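Local coordinates for SusD superfamily protein (Bacteroides fragilis NCTC 9343, PDB 3NQP) that probably binds glycans at the outer membrane of a gut bacterium, as a SusD-family protein that would work beside a transport partner, at residues 174-177 and 178-182; 201-204 and 205-209; 236-240 and 241-245; 229-232 and 233-237; 190-194 and 195-199. All blocks are in the same frame, centred on the assembly; numbering follows the deposited sequence. Where two conformers were deposited one is given.

Contact 1: 174-177 and 178-182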
# COMPACT_ATOMS: atom_id res chain seq x y z
N LEU A 174 -13.83 8.68 -10.66
CA LEU A 174 -12.50 9.18 -11.00
C LEU A 174 -12.62 10.28 -12.07
O LEU A 174 -11.95 11.31 -12.00
CB LEU A 174 -11.62 8.06 -11.52
CG LEU A 174 -11.18 7.05 -10.44
CD1 LEU A 174 -10.59 5.76 -11.07
CD2 LEU A 174 -10.19 7.69 -9.46
N ASN A 175 -13.46 10.06 -13.07
CA ASN A 175 -13.68 11.08 -14.11
C ASN A 175 -14.27 12.36 -13.55
O ASN A 175 -13.88 13.42 -13.96
CB ASN A 175 -14.58 10.56 -15.25
CG ASN A 175 -13.86 9.57 -16.18
OD1 ASN A 175 -12.63 9.50 -16.24
ND2 ASN A 175 -14.66 8.82 -16.92
N LYS A 176 -15.22 12.26 -12.63
CA LYS A 176 -15.81 13.44 -12.01
C LYS A 176 -14.73 14.18 -11.19
O LYS A 176 -14.66 15.39 -11.23
CB LYS A 176 -16.98 13.06 -11.14
CG LYS A 176 -18.04 14.14 -10.99
CD LYS A 176 -18.84 14.42 -12.24
CE LYS A 176 -20.10 15.26 -11.91
NZ LYS A 176 -20.32 16.39 -12.85
N SER A 177 -13.90 13.43 -10.46
CA SER A 177 -12.75 14.00 -9.72
C SER A 177 -11.90 14.84 -10.67
O SER A 177 -11.63 15.99 -10.36
CB SER A 177 -11.91 12.95 -8.98
OG SER A 177 -10.77 13.53 -8.26
N MSE A 178 -11.52 14.30 -11.82
CA MSE A 178 -10.69 15.07 -12.77
C MSE A 178 -11.49 16.28 -13.31
O MSE A 178 -10.95 17.37 -13.56
CB MSE A 178 -10.19 14.20 -13.93
CG MSE A 178 -9.41 12.98 -13.57
SE MSE A 178 -7.70 13.62 -12.80
CE MSE A 178 -7.03 14.47 -14.38
N GLU A 179 -12.80 16.10 -13.50
CA GLU A 179 -13.56 17.19 -14.07
C GLU A 179 -13.58 18.37 -13.12
O GLU A 179 -13.41 19.51 -13.53
CB GLU A 179 -14.99 16.71 -14.38
CG GLU A 179 -15.86 17.70 -15.08
CD GLU A 179 -17.28 17.14 -15.26
OE1 GLU A 179 -17.41 15.91 -15.47
OE2 GLU A 179 -18.24 17.92 -15.13
N TYR A 180 -13.74 18.09 -11.83
CA TYR A 180 -13.74 19.15 -10.84
C TYR A 180 -12.36 19.77 -10.63
O TYR A 180 -12.26 20.97 -10.51
CB TYR A 180 -14.32 18.66 -9.50
CG TYR A 180 -15.81 18.64 -9.42
CD1 TYR A 180 -16.55 19.82 -9.40
CD2 TYR A 180 -16.50 17.43 -9.34
CE1 TYR A 180 -17.91 19.81 -9.32
CE2 TYR A 180 -17.88 17.42 -9.25
CZ TYR A 180 -18.59 18.60 -9.24
OH TYR A 180 -19.96 18.54 -9.15
N PHE A 181 -11.31 18.97 -10.56
CA PHE A 181 -9.96 19.51 -10.37
C PHE A 181 -9.54 20.42 -11.56
O PHE A 181 -8.76 21.38 -11.39
CB PHE A 181 -8.96 18.37 -10.21
CG PHE A 181 -8.85 17.78 -8.80
CD1 PHE A 181 -8.65 18.59 -7.71
CD2 PHE A 181 -8.83 16.41 -8.61
CE1 PHE A 181 -8.50 18.04 -6.44
CE2 PHE A 181 -8.72 15.87 -7.36
CZ PHE A 181 -8.57 16.71 -6.26
N GLY A 182 -10.02 20.10 -12.76
CA GLY A 182 -9.71 20.84 -13.98
C GLY A 182 -8.22 20.99 -14.17
O GLY A 182 -7.50 19.99 -14.21
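Lys176 and Tyr180, one helical turn apart, meet because of their first torsions: the lysine CG stands anti to the backbone N (chi1 -152°), and the tyrosine ring is swung back beside its own N (chi1 -81°). Lys176 CG therefore packs 3.7 Å from Tyr180 CE2, using the aliphatic stem of the lysine and not its charge. The lysine chain then bends at chi2 and chi4 and passes the extended chain of Glu179 at a slant. Its ammonium ends 3.4 Å from Glu179 OE2, a weak hydrogen bond within an i to i+3 salt bridge at the outer side of the helix.

On the buried side, Ser177 OG, anti to its N (chi1 179°), comes to 3.2 Å from Phe181 CE2, approaching the ring obliquely, while its hydrogen bonds go to Gly118 O and Thr203 OG1. The backbone beneath is regular alpha-helix: Phe181 N reaches Ser177 O at 3.0 Å with a nearly straight N-H. The first torsion of selenomethionine Met178 rests its CG 3.4 Å from Leu174 O; the chain then bends at chi2 and chi3 and leads away toward helix 200-216. At Gly182 the chain leaves helical geometry with a positive phi, which favours glycine.

These residues form the last turns of helix 163-181, in the part of the protein with the SusD-like N-terminal sequence. Helix 110-135 receives Leu174, Lys176 and Tyr180, and its Phe115 meets the Phe181 ring edge-to-face; helix 200-216 packs against Leu174, Asn175 and Met178.

Contact 2: 201-204 and 205-209; sequences AATE and CLMGE
Four consecutive i to i+4 hydrogen bonds carry the chain from Ala201-Glu204 into Cys205-Gly208, all within unbroken alpha-helix. Leu206 N points almost straight at Ala202 O (2.9 Å, N-H...O 176°), whereas the bond of 2.8 Å from Met207 N to Thr203 O is more bent, at 149°.

The same Thr203 carbonyl is also approached by the side chain of selenomethionine Met207. With chi1 at -63° its CG lies beside the backbone N and comes within 3.1 Å of Thr203 O; the chain runs on extended through chi2, which leaves SE 4.2 Å from Thr203 CG2, a loose touch along one side of the helix, and turns only at chi3. Cys205 SG, likewise beside its N, lies 3.5 Å from Ala201 O. Gly208, whose N bonds to Glu204 O, lets Ala232 and Leu236 of helix 228-241 come close.

Glu204 turns its carboxylate away from this turn. Although buried, it is gripped at both oxygens: OE1 by His235, OE2 by Tyr243 and Ser238, which would be expected to stabilise a buried charge. Thr203 OG1, besides its bond to Ser177, takes the indole N-H of Trp198.

Glu204 and Gly208 both face helix 228-241, while Thr203 and Met207 meet helix 163-181. Such close packing of successive helices is consistent with the TPR-like, largely helical fold of SusD proteins.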
# COMPACT_ATOMS: atom_id res chain seq x y z
N ALA A 201 -3.06 15.14 -8.86
CA ALA A 201 -2.05 14.10 -9.05
C ALA A 201 -2.45 12.77 -8.42
O ALA A 201 -2.21 11.72 -8.95
CB ALA A 201 -0.75 14.56 -8.51
N ALA A 202 -3.01 12.82 -7.23
CA ALA A 202 -3.41 11.64 -6.52
C ALA A 202 -4.50 10.90 -7.28
O ALA A 202 -4.46 9.65 -7.39
CB ALA A 202 -3.87 11.99 -5.09
N THR A 203 -5.47 11.66 -7.82
CA THR A 203 -6.50 11.07 -8.66
C THR A 203 -5.88 10.43 -9.91
O THR A 203 -6.30 9.32 -10.34
CB THR A 203 -7.59 12.07 -9.05
OG1 THR A 203 -8.38 12.35 -7.90
CG2 THR A 203 -8.53 11.47 -10.19
N GLU A 204 -4.90 11.09 -10.51
CA GLU A 204 -4.23 10.51 -11.69
C GLU A 204 -3.47 9.20 -11.33
O GLU A 204 -3.48 8.26 -12.11
CB GLU A 204 -3.30 11.52 -12.35
CG GLU A 204 -4.04 12.65 -13.03
CD GLU A 204 -3.35 13.16 -14.25
OE1 GLU A 204 -3.64 12.62 -15.33
OE2 GLU A 204 -2.51 14.06 -14.12
N CYS A 205 -2.82 9.16 -10.16
CA CYS A 205 -2.19 7.94 -9.68
C CYS A 205 -3.21 6.80 -9.51
O CYS A 205 -3.00 5.69 -9.97
CB CYS A 205 -1.51 8.15 -8.33
SG CYS A 205 0.05 9.07 -8.48
N LEU A 206 -4.28 7.10 -8.81
CA LEU A 206 -5.37 6.17 -8.65
C LEU A 206 -5.89 5.73 -10.01
O LEU A 206 -6.19 4.54 -10.18
CB LEU A 206 -6.49 6.77 -7.79
CG LEU A 206 -7.64 5.86 -7.40
CD1 LEU A 206 -7.16 4.55 -6.77
CD2 LEU A 206 -8.54 6.62 -6.41
N MSE A 207 -6.00 6.62 -10.98
CA MSE A 207 -6.49 6.17 -12.30
C MSE A 207 -5.49 5.22 -12.92
O MSE A 207 -5.85 4.23 -13.53
CB MSE A 207 -6.82 7.33 -13.26
CG MSE A 207 -7.93 8.21 -12.78
SE MSE A 207 -8.31 9.67 -13.98
CE MSE A 207 -9.32 8.64 -15.23
N GLY A 208 -4.19 5.51 -12.75
CA GLY A 208 -3.17 4.60 -13.23
C GLY A 208 -3.31 3.23 -12.58
O GLY A 208 -3.17 2.21 -13.26
N GLU A 209 -3.60 3.20 -11.28
CA GLU A 209 -3.69 1.94 -10.54
C GLU A 209 -4.95 1.16 -10.96
O GLU A 209 -4.89 -0.05 -11.22
CB GLU A 209 -3.70 2.19 -9.03
CG GLU A 209 -3.33 1.00 -8.17
CD GLU A 209 -3.29 1.39 -6.70
OE1 GLU A 209 -3.92 2.37 -6.27
OE2 GLU A 209 -2.59 0.73 -5.96

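Contact 3: 236-240 and 241-245. With EDO (1,2-ethanediol), chain H.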
# COMPACT_ATOMS: atom_id res chain seq x y z
N LEU A 236 -0.41 8.07 -15.72
CA LEU A 236 0.87 7.92 -15.00
C LEU A 236 1.95 8.82 -15.59
O LEU A 236 2.77 9.38 -14.86
CB LEU A 236 1.31 6.45 -14.97
CG LEU A 236 0.35 5.58 -14.13
CD1 LEU A 236 0.40 4.15 -14.59
CD2 LEU A 236 0.64 5.71 -12.60
N GLU A 237 1.98 8.95 -16.93
CA GLU A 237 2.97 9.83 -17.56
C GLU A 237 2.67 11.26 -17.22
O GLU A 237 3.58 12.07 -17.12
CB GLU A 237 3.03 9.65 -19.11
CG GLU A 237 3.64 8.31 -19.45
CD GLU A 237 3.89 8.04 -20.89
OE1 GLU A 237 3.15 8.58 -21.73
OE2 GLU A 237 4.80 7.22 -21.15
N SER A 238 1.40 11.58 -17.06
CA SER A 238 1.02 12.95 -16.62
C SER A 238 1.60 13.26 -15.24
O SER A 238 2.13 14.37 -14.98
CB SER A 238 -0.50 13.10 -16.58
OG SER A 238 -0.89 14.41 -16.20
N VAL A 239 1.47 12.27 -14.34
CA VAL A 239 2.08 12.39 -13.03
C VAL A 239 3.58 12.63 -13.14
O VAL A 239 4.09 13.51 -12.44
CB VAL A 239 1.75 11.19 -12.11
CG1 VAL A 239 2.53 11.30 -10.77
CG2 VAL A 239 0.20 11.10 -11.86
N LEU A 240 4.28 11.90 -14.02
CA LEU A 240 5.72 12.11 -14.15
C LEU A 240 6.04 13.50 -14.69
O LEU A 240 7.11 14.06 -14.35
CB LEU A 240 6.42 11.08 -15.06
CG LEU A 240 6.51 9.62 -14.62
CD1 LEU A 240 7.41 8.87 -15.61
CD2 LEU A 240 7.02 9.52 -13.15
N ASN A 241 5.15 14.05 -15.55
CA ASN A 241 5.58 15.20 -16.37
C ASN A 241 5.12 16.59 -15.91
O ASN A 241 5.77 17.59 -16.25
CB ASN A 241 5.18 14.99 -17.85
CG ASN A 241 5.93 13.86 -18.50
OD1 ASN A 241 6.90 13.36 -17.95
ND2 ASN A 241 5.49 13.43 -19.67
N ASN A 242 4.03 16.66 -15.15
CA ASN A 242 3.25 17.88 -15.00
C ASN A 242 3.17 18.43 -13.57
O ASN A 242 2.44 19.36 -13.32
CB ASN A 242 1.83 17.62 -15.52
CG ASN A 242 1.80 17.30 -17.00
OD1 ASN A 242 2.48 17.94 -17.77
ND2 ASN A 242 1.02 16.28 -17.40
N TYR A 243 3.90 17.83 -12.63
CA TYR A 243 3.75 18.17 -11.22
C TYR A 243 5.04 18.48 -10.48
O TYR A 243 5.05 18.56 -9.25
CB TYR A 243 2.97 17.04 -10.49
CG TYR A 243 1.56 16.81 -11.00
CD1 TYR A 243 0.49 17.50 -10.48
CD2 TYR A 243 1.31 15.88 -12.00
CE1 TYR A 243 -0.79 17.28 -10.96
CE2 TYR A 243 0.03 15.65 -12.48
CZ TYR A 243 -1.02 16.35 -11.96
OH TYR A 243 -2.28 16.08 -12.46
N ASN A 244 6.15 18.62 -11.19
CA ASN A 244 7.42 18.92 -10.57
C ASN A 244 7.91 17.89 -9.59
O ASN A 244 8.65 18.21 -8.68
CB ASN A 244 7.34 20.27 -9.82
CG ASN A 244 7.05 21.43 -10.74
OD1 ASN A 244 6.07 22.16 -10.55
ND2 ASN A 244 7.87 21.57 -11.77
N LEU A 245 7.48 16.64 -9.76
CA LEU A 245 7.91 15.56 -8.90
C LEU A 245 9.33 15.10 -9.24
O LEU A 245 9.73 15.08 -10.43
CB LEU A 245 6.91 14.38 -9.01
CG LEU A 245 5.52 14.66 -8.45
CD1 LEU A 245 4.42 13.79 -9.11
CD2 LEU A 245 5.53 14.53 -6.88
C1 EDO H . 6.81 10.17 -20.94
O1 EDO H . 7.03 11.54 -21.31
C2 EDO H . 7.79 9.75 -19.85
O2 EDO H . 7.64 10.61 -18.72
O HOH W 1 5.80 15.64 -12.15
O HOH W 2 8.88 13.18 -12.40
O HOH W 3 8.50 16.61 -13.08
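Asn242 and Ser238 meet where helix 228-241 ends. Followed outward, Asn242 CB lies 3.3 Å from Ser238 O, and CG, beside the backbone N at chi1 -63°, stays 3.6 Å from that oxygen. The tip, ND2, gives a hydrogen bond of 2.9 Å to Ser238 OG, with the serine oxygen within 2° of the amide plane.

The arrangement closes the C-terminal end of a helix, its last carbonyls taken up by bonds from the departing chain and by water. Ser238 O accepts from Asn242 N and, from above the carbonyl plane (73° out of it), from Asn241 N at 3.1 Å. The edge of the Tyr243 ring, CD2, also approaches this oxygen; Glu204 is the outside partner of both the Ser238 and Tyr243 hydroxyls. Water 1 accepts from Tyr243 N and Leu245 N and lies 2.7 Å from Val239 O; water 2 spans Leu240 O and Leu245 O.

On the apolar side, Val239 CG1 and Leu245 CD1 touch at 3.5 Å, crossing at a slant beside Ile266 of strand 265-269. The Asn241 amide holds both hydroxyls of a 1,2-ethanediol, probably from crystallisation, with ND2 2.9 Å from O1.

Contact 4: 229-232 and 233-237; sequences LTIA and KTHLE
From Leu229 to Leu236 the backbone is plain alpha-helix, with hydrogen bonds such as Lys233 N to Leu229 O (2.9 Å) and Leu236 N to Ala232 O (2.9 Å, N-H...O 161°).

Ile231 and His235 lie alongside each other and point the same way. The histidine CG sits beside its own N (chi1 -74°), which turns the CD2 edge of the imidazole back toward the preceding turn: CD2 is 3.2 Å from Ile231 O, which lies near the ring plane, and 3.8 Å from Ile231 CG2, which is in that plane. Elsewhere on the ring, ND1 is hydrogen-bonded to Glu204 OE1, so one bond and one packed edge together fix the rotation of the ring.

Leu236 uses CD1 in a similar way, settling 3.3 Å from Ala232 O. Thr234 OG1 stands 3.1 Å from Thr230 O. Lys233 extends fully along its chain and ends in a salt bridge with Glu396.

Helix 228-241 is thus placed between two others: helix 200-216 meets Leu229, Ile231 and His235, through Leu212, Tyr211 and Met207 among others, and helix 382-396 receives Leu229 and Leu236, with Trp384, Thr388 and Ile392 round the latter.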
# COMPACT_ATOMS: atom_id res chain seq x y z
N LEU A 229 -5.14 -0.08 -20.81
CA LEU A 229 -3.68 0.22 -20.62
C LEU A 229 -3.29 1.62 -21.05
O LEU A 229 -2.52 2.29 -20.38
CB LEU A 229 -2.78 -0.76 -21.39
CG LEU A 229 -2.65 -2.17 -20.84
CD1 LEU A 229 -2.01 -3.02 -21.93
CD2 LEU A 229 -1.85 -2.23 -19.52
N THR A 230 -3.84 2.07 -22.18
CA THR A 230 -3.53 3.40 -22.73
C THR A 230 -3.95 4.52 -21.77
O THR A 230 -3.23 5.50 -21.60
CB THR A 230 -4.16 3.61 -24.13
OG1 THR A 230 -5.56 3.30 -24.12
CG2 THR A 230 -3.47 2.73 -25.16
N ILE A 231 -5.11 4.36 -21.14
CA ILE A 231 -5.62 5.33 -20.18
C ILE A 231 -4.72 5.37 -18.93
O ILE A 231 -4.36 6.44 -18.45
CB ILE A 231 -7.06 4.99 -19.78
CG1 ILE A 231 -7.97 5.18 -21.02
CG2 ILE A 231 -7.54 5.85 -18.57
CD1 ILE A 231 -9.41 4.63 -20.87
N ALA A 232 -4.38 4.21 -18.41
CA ALA A 232 -3.45 4.14 -17.25
C ALA A 232 -2.17 4.85 -17.58
O ALA A 232 -1.65 5.64 -16.78
CB ALA A 232 -3.19 2.68 -16.85
N LYS A 233 -1.66 4.59 -18.78
CA LYS A 233 -0.37 5.11 -19.22
C LYS A 233 -0.37 6.61 -19.31
O LYS A 233 0.54 7.27 -18.88
CB LYS A 233 0.01 4.53 -20.56
CG LYS A 233 1.53 4.71 -20.87
CD LYS A 233 1.88 4.11 -22.25
CE LYS A 233 3.37 4.26 -22.60
NZ LYS A 233 3.67 3.63 -23.97
N THR A 234 -1.43 7.15 -19.90
CA THR A 234 -1.53 8.58 -20.04
C THR A 234 -1.52 9.24 -18.66
O THR A 234 -0.89 10.28 -18.48
CB THR A 234 -2.83 8.94 -20.85
OG1 THR A 234 -2.65 8.46 -22.19
CG2 THR A 234 -3.10 10.46 -20.87
N HIS A 235 -2.25 8.69 -17.70
CA HIS A 235 -2.37 9.35 -16.40
C HIS A 235 -1.07 9.22 -15.63
O HIS A 235 -0.64 10.18 -14.99
CB HIS A 235 -3.61 8.84 -15.65
CG HIS A 235 -4.89 9.39 -16.21
ND1 HIS A 235 -5.23 10.72 -16.06
CD2 HIS A 235 -5.83 8.85 -17.03
CE1 HIS A 235 -6.35 10.96 -16.73
NE2 HIS A 235 -6.74 9.84 -17.32
N LEU A 236 -0.41 8.07 -15.72
CA LEU A 236 0.87 7.92 -15.00
C LEU A 236 1.95 8.82 -15.59
O LEU A 236 2.77 9.38 -14.86
CB LEU A 236 1.31 6.45 -14.97
CG LEU A 236 0.35 5.58 -14.13
CD1 LEU A 236 0.40 4.15 -14.59
CD2 LEU A 236 0.64 5.71 -12.60
N GLU A 237 1.98 8.95 -16.93
CA GLU A 237 2.97 9.83 -17.56
C GLU A 237 2.67 11.26 -17.22
O GLU A 237 3.58 12.07 -17.12
CB GLU A 237 3.03 9.65 -19.11
CG GLU A 237 3.64 8.31 -19.45
CD GLU A 237 3.89 8.04 -20.89
OE1 GLU A 237 3.15 8.58 -21.73
OE2 GLU A 237 4.80 7.22 -21.15

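Contact 5: 190-194 and 195-199. With EDO (1,2-ethanediol), chain G.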
# COMPACT_ATOMS: atom_id res chain seq x y z
N TYR A 190 -4.75 26.00 -0.46
CA TYR A 190 -5.19 26.75 0.73
C TYR A 190 -4.19 26.66 1.87
O TYR A 190 -4.49 27.01 3.01
CB TYR A 190 -6.60 26.24 1.15
CG TYR A 190 -7.51 26.40 -0.03
CD1 TYR A 190 -7.85 27.67 -0.48
CD2 TYR A 190 -7.93 25.31 -0.77
CE1 TYR A 190 -8.62 27.85 -1.59
CE2 TYR A 190 -8.71 25.49 -1.92
CZ TYR A 190 -9.05 26.75 -2.31
OH TYR A 190 -9.82 26.94 -3.42
N LYS A 191 -2.98 26.17 1.58
CA LYS A 191 -1.90 26.14 2.55
C LYS A 191 -2.28 25.44 3.83
O LYS A 191 -1.90 25.88 4.91
CB LYS A 191 -1.43 27.58 2.87
CG LYS A 191 -1.03 28.38 1.64
CD LYS A 191 0.11 27.70 0.88
CE LYS A 191 0.47 28.42 -0.41
NZ LYS A 191 -0.08 27.73 -1.61
N ARG A 192 -3.03 24.34 3.69
CA ARG A 192 -3.46 23.53 4.83
C ARG A 192 -2.50 22.37 5.11
O ARG A 192 -2.52 21.79 6.20
CB ARG A 192 -4.84 22.93 4.58
CG ARG A 192 -5.90 23.91 4.07
CD ARG A 192 -6.46 24.79 5.16
NE ARG A 192 -7.54 24.13 5.90
CZ ARG A 192 -7.43 23.58 7.11
NH1 ARG A 192 -6.28 23.58 7.77
NH2 ARG A 192 -8.49 23.03 7.67
N GLY A 193 -1.69 21.98 4.13
CA GLY A 193 -0.81 20.82 4.34
C GLY A 193 -0.45 20.18 3.00
O GLY A 193 -1.27 19.50 2.36
N LYS A 194 0.77 20.43 2.57
CA LYS A 194 1.20 20.01 1.24
C LYS A 194 1.30 18.47 1.19
O LYS A 194 1.82 17.84 2.11
CB LYS A 194 2.56 20.68 0.95
CG LYS A 194 3.09 20.41 -0.44
CD LYS A 194 4.54 20.93 -0.59
CE LYS A 194 4.97 20.86 -2.08
NZ LYS A 194 6.39 21.30 -2.28
N LYS A 195 0.74 17.89 0.15
CA LYS A 195 0.78 16.47 -0.10
C LYS A 195 0.09 15.59 0.94
O LYS A 195 0.19 14.40 0.87
CB LYS A 195 2.21 16.04 -0.40
CG LYS A 195 2.61 16.57 -1.81
CD LYS A 195 4.08 16.50 -2.10
CE LYS A 195 4.41 16.94 -3.52
NZ LYS A 195 5.78 16.45 -3.95
N VAL A 196 -0.65 16.18 1.88
CA VAL A 196 -1.46 15.39 2.82
C VAL A 196 -2.97 15.61 2.73
O VAL A 196 -3.73 15.09 3.54
CB VAL A 196 -0.94 15.57 4.25
CG1 VAL A 196 0.56 15.00 4.30
CG2 VAL A 196 -1.09 17.08 4.75
N TYR A 197 -3.38 16.36 1.71
CA TYR A 197 -4.76 16.44 1.24
C TYR A 197 -4.78 15.86 -0.17
O TYR A 197 -3.83 16.00 -0.92
CB TYR A 197 -5.25 17.89 1.22
CG TYR A 197 -5.51 18.38 2.62
CD1 TYR A 197 -4.49 18.89 3.41
CD2 TYR A 197 -6.79 18.28 3.18
CE1 TYR A 197 -4.74 19.34 4.73
CE2 TYR A 197 -7.06 18.70 4.46
CZ TYR A 197 -6.02 19.23 5.25
OH TYR A 197 -6.27 19.66 6.52
N TRP A 198 -5.88 15.23 -0.53
CA TRP A 198 -5.99 14.60 -1.84
C TRP A 198 -5.92 15.67 -2.92
O TRP A 198 -6.31 16.82 -2.69
CB TRP A 198 -7.30 13.81 -1.91
CG TRP A 198 -7.38 12.85 -3.08
CD1 TRP A 198 -7.88 13.12 -4.31
CD2 TRP A 198 -6.90 11.51 -3.13
NE1 TRP A 198 -7.78 12.02 -5.11
CE2 TRP A 198 -7.20 11.01 -4.40
CE3 TRP A 198 -6.28 10.67 -2.19
CZ2 TRP A 198 -6.92 9.70 -4.78
CZ3 TRP A 198 -5.99 9.38 -2.59
CH2 TRP A 198 -6.29 8.91 -3.86
N SER A 199 -5.35 15.31 -4.07
CA SER A 199 -5.00 16.28 -5.11
C SER A 199 -5.29 15.68 -6.46
O SER A 199 -5.56 14.48 -6.56
CB SER A 199 -3.50 16.61 -5.03
OG SER A 199 -2.70 15.42 -5.29
C1 EDO G . -3.81 16.55 8.47
O1 EDO G . -4.19 15.89 9.69
C2 EDO G . -4.75 16.12 7.34
O2 EDO G . -6.07 16.60 7.66
O HOH W 4 7.15 18.47 -2.33
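Tyr197 packs its ring against the Arg192-Gly193 backbone and the foot of the arginine side chain. Ring atom CE1 lies 3.6 Å from Arg192 CB, an oblique approach, while CD1 on the same edge comes to 3.4 Å from Gly193 O, which is in the plane of the ring. The arginine then bends at chi2 and chi3, curling its guanidinium round until one face has Tyr197 OH 4.0 Å above it, offset toward the rim; the two planes are inclined by 45°. Val196 CG2, in the crowded position between N and carbonyl carbon, touches Gly193 O at 3.4 Å.

The backbone that makes this possible is a type II beta turn, Gly193 to Val196, closed by a weak hydrogen bond of 3.4 Å from Val196 N to Gly193 O. Gly193 adopts phi 155°, where a side chain would be jammed against the preceding carbonyl and would clash with Val196 CG2. Lys194 and Lys195 run side by side from the turn, and one water bridges their ammonium groups. Lys194 NZ and Lys195 NZ are 5.2 Å apart, and their like charges would be eased by that water and by the carbonyls of Ile265 and Asn262 that Lys195 NZ also meets.

Further out, Asp29 of helix 21-37 ties the first pair together, its OD2 in a salt bridge with Arg192 NH2 and its OD1 bonded to Tyr197 OH. A 1,2-ethanediol, probably from crystallisation, makes a weak hydrogen bond to the same hydroxyl. Beyond Trp198, Ser199 is the N-cap of helix 200-216, its OG accepting from Ala202 N.

How the contacts relate
Contact 2 touches each of the others. Its centre is about 11 Å from those of contacts 1 and 3 and about 9 Å from that of contact 4. Ser177 OG and Thr203 OG1 lie 2.7 Å apart, linking contacts 1 and 2, and Glu204 joins contact 2 to both contact 3 and contact 4. Contacts 3 and 4 share Leu236 and Glu237 on one helix. Contact 5, the loop leading into helix 200-216, meets contact 2 where Trp198 NE1 is 2.9 Å from Thr203 OG1, contact 1 at Phe181 CZ to Ser199 C (3.4 Å), and contact 3 at Leu245 CD2 to Lys195 NZ (3.5 Å). The ethanediols at contacts 3 and 5 probably come from crystallisation and mark no known binding site.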